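TRNA (cytosine(72)-C(5))-methyltransferase (PDB 5ZVE) methylates the C5 position of cytosine 72 in several tRNAs, using S-adenosyl-L-methionine as methyl donor. Local coordinates at residues Ser100-Val112 with Ala150-Lys164. Residues are numbered along the deposited sequence; the frame is centred on the assembly and turned at random.
Sequences SVYQGAMLYAPGV and ATRGLAVEVTLPKFK
Leu107 and Val156 form an antiparallel hydrogen-bonded pair in the PUA domain, where the short edge strand 107-108 lies against strand 154-161. A classic beta bulge shifts the register by one: Ala155 and Val156 both face Leu107, whose O accepts from Val156 N, at 3.0 Å, and from Ala155 N, the latter in the carbonyl plane. Past the bulge, Ala109 N donates to Gly153 O, which also meets the Tyr108 ring at its edge. Met106 folds back so that SD reaches Val158 N in a weak 3.5 Å hydrogen bond and CE comes against Val158 O.

At the far end Phe163 turns its edge to the face of Tyr102, centroids 5.4 Å apart and planes at 71°, while Lys162 CG lies 3.7 Å from Tyr102 CE1. Although CB of Tyr102 points away, chi1 of -169° puts CG anti to the backbone N and lays the ring alongside both side chains; its OH is hydrogen-bonded to Arg30 O. An alanine here would probably open a gap beside the Phe163 ring and leave Arg30 O without this partner. Helix 95-101 is followed by a Schellman motif at Gly104, with Ala105 N bonded to Ser100 O; beside it Phe163 N bonds Tyr102 O at 3.1 Å, from 36° above the carbonyl plane.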
loop_
_atom_site.group_PDB
_atom_site.type_symbol
_atom_site.label_atom_id
_atom_site.label_comp_id
_atom_site.label_asym_id
_atom_site.label_seq_id
_atom_site.Cartn_x
_atom_site.Cartn_y
_atom_site.Cartn_z
ATOM N N SER A 100 -9.560 9.822 4.018
ATOM C CA SER A 100 -8.498 10.805 3.852
ATOM C C SER A 100 -8.522 11.839 4.988
ATOM O O SER A 100 -7.473 12.199 5.521
ATOM C CB SER A 100 -8.614 11.483 2.484
ATOM O OG SER A 100 -9.859 12.139 2.351
ATOM N N VAL A 101 -9.718 12.294 5.362
ATOM C CA VAL A 101 -9.903 13.177 6.517
ATOM C C VAL A 101 -9.371 12.533 7.800
ATOM O O VAL A 101 -8.730 13.184 8.626
ATOM C CB VAL A 101 -11.397 13.544 6.701
ATOM C CG1 VAL A 101 -11.648 14.201 8.050
ATOM C CG2 VAL A 101 -11.871 14.438 5.561
ATOM N N TYR A 102 -9.641 11.239 7.937
ATOM C CA TYR A 102 -9.143 10.394 9.019
ATOM C C TYR A 102 -7.622 10.479 9.172
ATOM O O TYR A 102 -7.079 10.208 10.241
ATOM C CB TYR A 102 -9.571 8.948 8.742
ATOM C CG TYR A 102 -9.390 7.936 9.857
ATOM C CD1 TYR A 102 -10.169 7.986 11.004
ATOM C CD2 TYR A 102 -8.496 6.881 9.723
ATOM C CE1 TYR A 102 -10.030 7.049 12.007
ATOM C CE2 TYR A 102 -8.354 5.935 10.719
ATOM C CZ TYR A 102 -9.124 6.024 11.857
ATOM O OH TYR A 102 -8.988 5.085 12.854
ATOM N N GLN A 103 -6.941 10.858 8.094
ATOM C CA GLN A 103 -5.486 10.923 8.098
ATOM C C GLN A 103 -4.970 12.351 7.929
ATOM O O GLN A 103 -3.769 12.567 7.808
ATOM C CB GLN A 103 -4.923 10.018 7.001
ATOM C CG GLN A 103 -5.535 8.634 7.025
ATOM C CD GLN A 103 -5.080 7.765 5.875
ATOM O OE1 GLN A 103 -3.890 7.519 5.703
ATOM N NE2 GLN A 103 -6.034 7.296 5.075
ATOM N N GLY A 104 -5.879 13.321 7.910
ATOM C CA GLY A 104 -5.485 14.721 7.945
ATOM C C GLY A 104 -5.840 15.562 6.734
ATOM O O GLY A 104 -5.548 16.754 6.707
ATOM N N ALA A 105 -6.479 14.960 5.736
ATOM C CA ALA A 105 -6.933 15.720 4.573
ATOM C C ALA A 105 -8.044 16.686 4.952
ATOM O O ALA A 105 -8.782 16.452 5.908
ATOM C CB ALA A 105 -7.414 14.789 3.471
ATOM N N MET A 106 -8.149 17.778 4.202
ATOM C CA MET A 106 -9.323 18.636 4.263
ATOM C C MET A 106 -10.512 17.911 3.654
ATOM O O MET A 106 -10.334 16.950 2.914
ATOM C CB MET A 106 -9.072 19.946 3.517
ATOM C CG MET A 106 -7.805 20.677 3.921
ATOM S SD MET A 106 -7.912 21.299 5.605
ATOM C CE MET A 106 -6.970 20.063 6.495
ATOM N N LEU A 107 -11.718 18.387 3.938
ATOM C CA LEU A 107 -12.898 17.826 3.304
ATOM C C LEU A 107 -13.389 18.759 2.208
ATOM O O LEU A 107 -13.699 19.925 2.461
ATOM C CB LEU A 107 -14.006 17.575 4.324
ATOM C CG LEU A 107 -15.296 16.993 3.737
ATOM C CD1 LEU A 107 -15.033 15.665 3.047
ATOM C CD2 LEU A 107 -16.364 16.836 4.810
ATOM N N TYR A 108 -13.438 18.247 0.983
ATOM C CA TYR A 108 -13.910 19.036 -0.146
ATOM C C TYR A 108 -15.353 18.676 -0.482
ATOM O O TYR A 108 -15.840 17.611 -0.099
ATOM C CB TYR A 108 -12.989 18.831 -1.349
ATOM C CG TYR A 108 -11.565 19.227 -1.038
ATOM C CD1 TYR A 108 -11.171 20.559 -1.082
ATOM C CD2 TYR A 108 -10.621 18.276 -0.670
ATOM C CE1 TYR A 108 -9.871 20.932 -0.782
ATOM C CE2 TYR A 108 -9.318 18.640 -0.370
ATOM C CZ TYR A 108 -8.950 19.972 -0.427
ATOM O OH TYR A 108 -7.659 20.348 -0.129
ATOM N N ALA A 109 -16.026 19.572 -1.199
ATOM C CA ALA A 109 -17.466 19.467 -1.438
ATOM C C ALA A 109 -17.905 18.143 -2.082
ATOM O O ALA A 109 -18.859 17.531 -1.606
ATOM C CB ALA A 109 -17.947 20.647 -2.275
ATOM N N PRO A 110 -17.225 17.692 -3.156
ATOM C CA PRO A 110 -17.631 16.382 -3.686
ATOM C C PRO A 110 -17.476 15.238 -2.680
ATOM O O PRO A 110 -18.051 14.169 -2.881
ATOM C CB PRO A 110 -16.693 16.173 -4.885
ATOM C CG PRO A 110 -15.596 17.149 -4.718
ATOM C CD PRO A 110 -16.194 18.318 -4.003
ATOM N N GLY A 111 -16.706 15.455 -1.620
ATOM C CA GLY A 111 -16.526 14.435 -0.605
ATOM C C GLY A 111 -17.652 14.418 0.409
ATOM O O GLY A 111 -17.695 13.558 1.285
ATOM N N VAL A 112 -18.575 15.365 0.278
ATOM C CA VAL A 112 -19.676 15.502 1.228
ATOM C C VAL A 112 -20.914 14.733 0.771
ATOM O O VAL A 112 -21.433 14.962 -0.322
ATOM C CB VAL A 112 -20.055 16.982 1.441
ATOM C CG1 VAL A 112 -21.298 17.098 2.315
ATOM C CG2 VAL A 112 -18.890 17.745 2.050
ATOM N N ALA A 150 -22.055 22.263 -4.284
ATOM C CA ALA A 150 -20.810 22.549 -4.997
ATOM C C ALA A 150 -20.198 21.300 -5.616
ATOM O O ALA A 150 -20.336 20.196 -5.083
ATOM C CB ALA A 150 -19.812 23.215 -4.068
ATOM N N THR A 151 -19.540 21.480 -6.755
ATOM C CA THR A 151 -18.821 20.393 -7.407
ATOM C C THR A 151 -17.329 20.464 -7.095
ATOM O O THR A 151 -16.584 19.524 -7.358
ATOM C CB THR A 151 -19.033 20.409 -8.935
ATOM O OG1 THR A 151 -18.788 21.728 -9.440
ATOM C CG2 THR A 151 -20.459 20.003 -9.276
ATOM N N ARG A 152 -16.897 21.584 -6.532
ATOM C CA ARG A 152 -15.504 21.746 -6.135
ATOM C C ARG A 152 -15.408 22.671 -4.928
ATOM O O ARG A 152 -16.418 23.200 -4.466
ATOM C CB ARG A 152 -14.671 22.293 -7.297
ATOM C CG ARG A 152 -15.186 23.611 -7.861
ATOM C CD ARG A 152 -14.250 24.174 -8.917
ATOM N NE ARG A 152 -12.921 24.453 -8.380
ATOM C CZ ARG A 152 -12.593 25.571 -7.737
ATOM N NH1 ARG A 152 -13.499 26.519 -7.548
ATOM N NH2 ARG A 152 -11.358 25.740 -7.281
ATOM N N GLY A 153 -14.196 22.845 -4.405
ATOM C CA GLY A 153 -13.966 23.780 -3.318
ATOM C C GLY A 153 -13.811 23.149 -1.947
ATOM O O GLY A 153 -14.064 21.958 -1.766
ATOM N N LEU A 154 -13.396 23.962 -0.980
ATOM C CA LEU A 154 -13.194 23.511 0.394
ATOM C C LEU A 154 -14.489 23.580 1.205
ATOM O O LEU A 154 -15.098 24.642 1.327
ATOM C CB LEU A 154 -12.106 24.353 1.064
ATOM C CG LEU A 154 -11.755 24.051 2.520
ATOM C CD1 LEU A 154 -11.353 22.596 2.689
ATOM C CD2 LEU A 154 -10.626 24.972 2.985
ATOM N N ALA A 155 -14.893 22.448 1.774
ATOM C CA ALA A 155 -16.143 22.373 2.521
ATOM C C ALA A 155 -15.903 22.470 4.025
ATOM O O ALA A 155 -16.569 23.235 4.724
ATOM C CB ALA A 155 -16.886 21.087 2.179
ATOM N N VAL A 156 -14.967 21.679 4.527
ATOM C CA VAL A 156 -14.586 21.766 5.929
ATOM C C VAL A 156 -13.074 21.812 6.050
ATOM O O VAL A 156 -12.375 20.928 5.559
ATOM C CB VAL A 156 -15.122 20.581 6.758
ATOM C CG1 VAL A 156 -14.705 20.723 8.215
ATOM C CG2 VAL A 156 -16.635 20.477 6.643
ATOM N N GLU A 157 -12.571 22.852 6.704
ATOM C CA GLU A 157 -11.169 22.885 7.074
ATOM C C GLU A 157 -10.992 22.006 8.297
ATOM O O GLU A 157 -11.489 22.328 9.378
ATOM C CB GLU A 157 -10.705 24.320 7.350
ATOM C CG GLU A 157 -9.261 24.435 7.797
ATOM C CD GLU A 157 -8.875 25.863 8.143
ATOM O OE1 GLU A 157 -9.699 26.776 7.925
ATOM O OE2 GLU A 157 -7.745 26.073 8.620
ATOM N N VAL A 158 -10.301 20.884 8.119
ATOM C CA VAL A 158 -10.148 19.908 9.190
ATOM C C VAL A 158 -8.967 20.305 10.073
ATOM O O VAL A 158 -7.808 20.118 9.711
ATOM C CB VAL A 158 -9.957 18.477 8.631
ATOM C CG1 VAL A 158 -9.836 17.465 9.756
ATOM C CG2 VAL A 158 -11.124 18.110 7.731
ATOM N N THR A 159 -9.285 20.867 11.232
ATOM C CA THR A 159 -8.295 21.362 12.172
ATOM C C THR A 159 -8.000 20.333 13.251
ATOM O O THR A 159 -7.027 20.458 13.992
ATOM C CB THR A 159 -8.772 22.656 12.835
ATOM O OG1 THR A 159 -10.037 22.415 13.465
ATOM C CG2 THR A 159 -8.933 23.751 11.797
ATOM N N LEU A 160 -8.863 19.331 13.358
ATOM C CA LEU A 160 -8.637 18.247 14.300
ATOM C C LEU A 160 -8.994 16.906 13.679
ATOM O O LEU A 160 -10.040 16.329 13.980
ATOM C CB LEU A 160 -9.446 18.464 15.581
ATOM C CG LEU A 160 -9.043 17.558 16.746
ATOM C CD1 LEU A 160 -7.647 17.919 17.254
ATOM C CD2 LEU A 160 -10.072 17.650 17.858
ATOM N N PRO A 161 -8.123 16.407 12.794
ATOM C CA PRO A 161 -8.298 15.059 12.255
ATOM C C PRO A 161 -8.052 14.023 13.345
ATOM O O PRO A 161 -7.362 14.323 14.310
ATOM C CB PRO A 161 -7.237 14.980 11.158
ATOM C CG PRO A 161 -6.158 15.892 11.641
ATOM C CD PRO A 161 -6.874 17.033 12.320
ATOM N N LYS A 162 -8.615 12.832 13.202
ATOM C CA LYS A 162 -8.363 11.777 14.168
ATOM C C LYS A 162 -6.866 11.443 14.194
ATOM O O LYS A 162 -6.266 11.292 15.259
ATOM C CB LYS A 162 -9.201 10.548 13.830
ATOM C CG LYS A 162 -8.874 9.324 14.642
ATOM C CD LYS A 162 -9.574 9.316 15.976
ATOM C CE LYS A 162 -9.967 7.900 16.354
ATOM N NZ LYS A 162 -10.168 7.760 17.821
ATOM N N PHE A 163 -6.270 11.350 13.009
ATOM C CA PHE A 163 -4.830 11.158 12.868
ATOM C C PHE A 163 -4.285 12.133 11.842
ATOM O O PHE A 163 -5.024 12.623 10.989
ATOM C CB PHE A 163 -4.485 9.728 12.440
ATOM C CG PHE A 163 -4.863 8.678 13.443
ATOM C CD1 PHE A 163 -4.008 8.359 14.488
ATOM C CD2 PHE A 163 -6.063 7.993 13.328
ATOM C CE1 PHE A 163 -4.347 7.385 15.410
ATOM C CE2 PHE A 163 -6.408 7.009 14.245
ATOM C CZ PHE A 163 -5.551 6.708 15.289
ATOM N N LYS A 164 -2.991 12.410 11.922
ATOM C CA LYS A 164 -2.350 13.300 10.969
ATOM C C LYS A 164 -1.100 12.683 10.348
ATOM O O LYS A 164 -0.141 12.361 11.044
ATOM C CB LYS A 164 -1.991 14.624 11.642
ATOM C CG LYS A 164 -1.307 15.624 10.729
ATOM C CD LYS A 164 -2.095 15.858 9.463
ATOM C CE LYS A 164 -1.458 16.951 8.618
ATOM N NZ LYS A 164 -2.077 17.019 7.262
#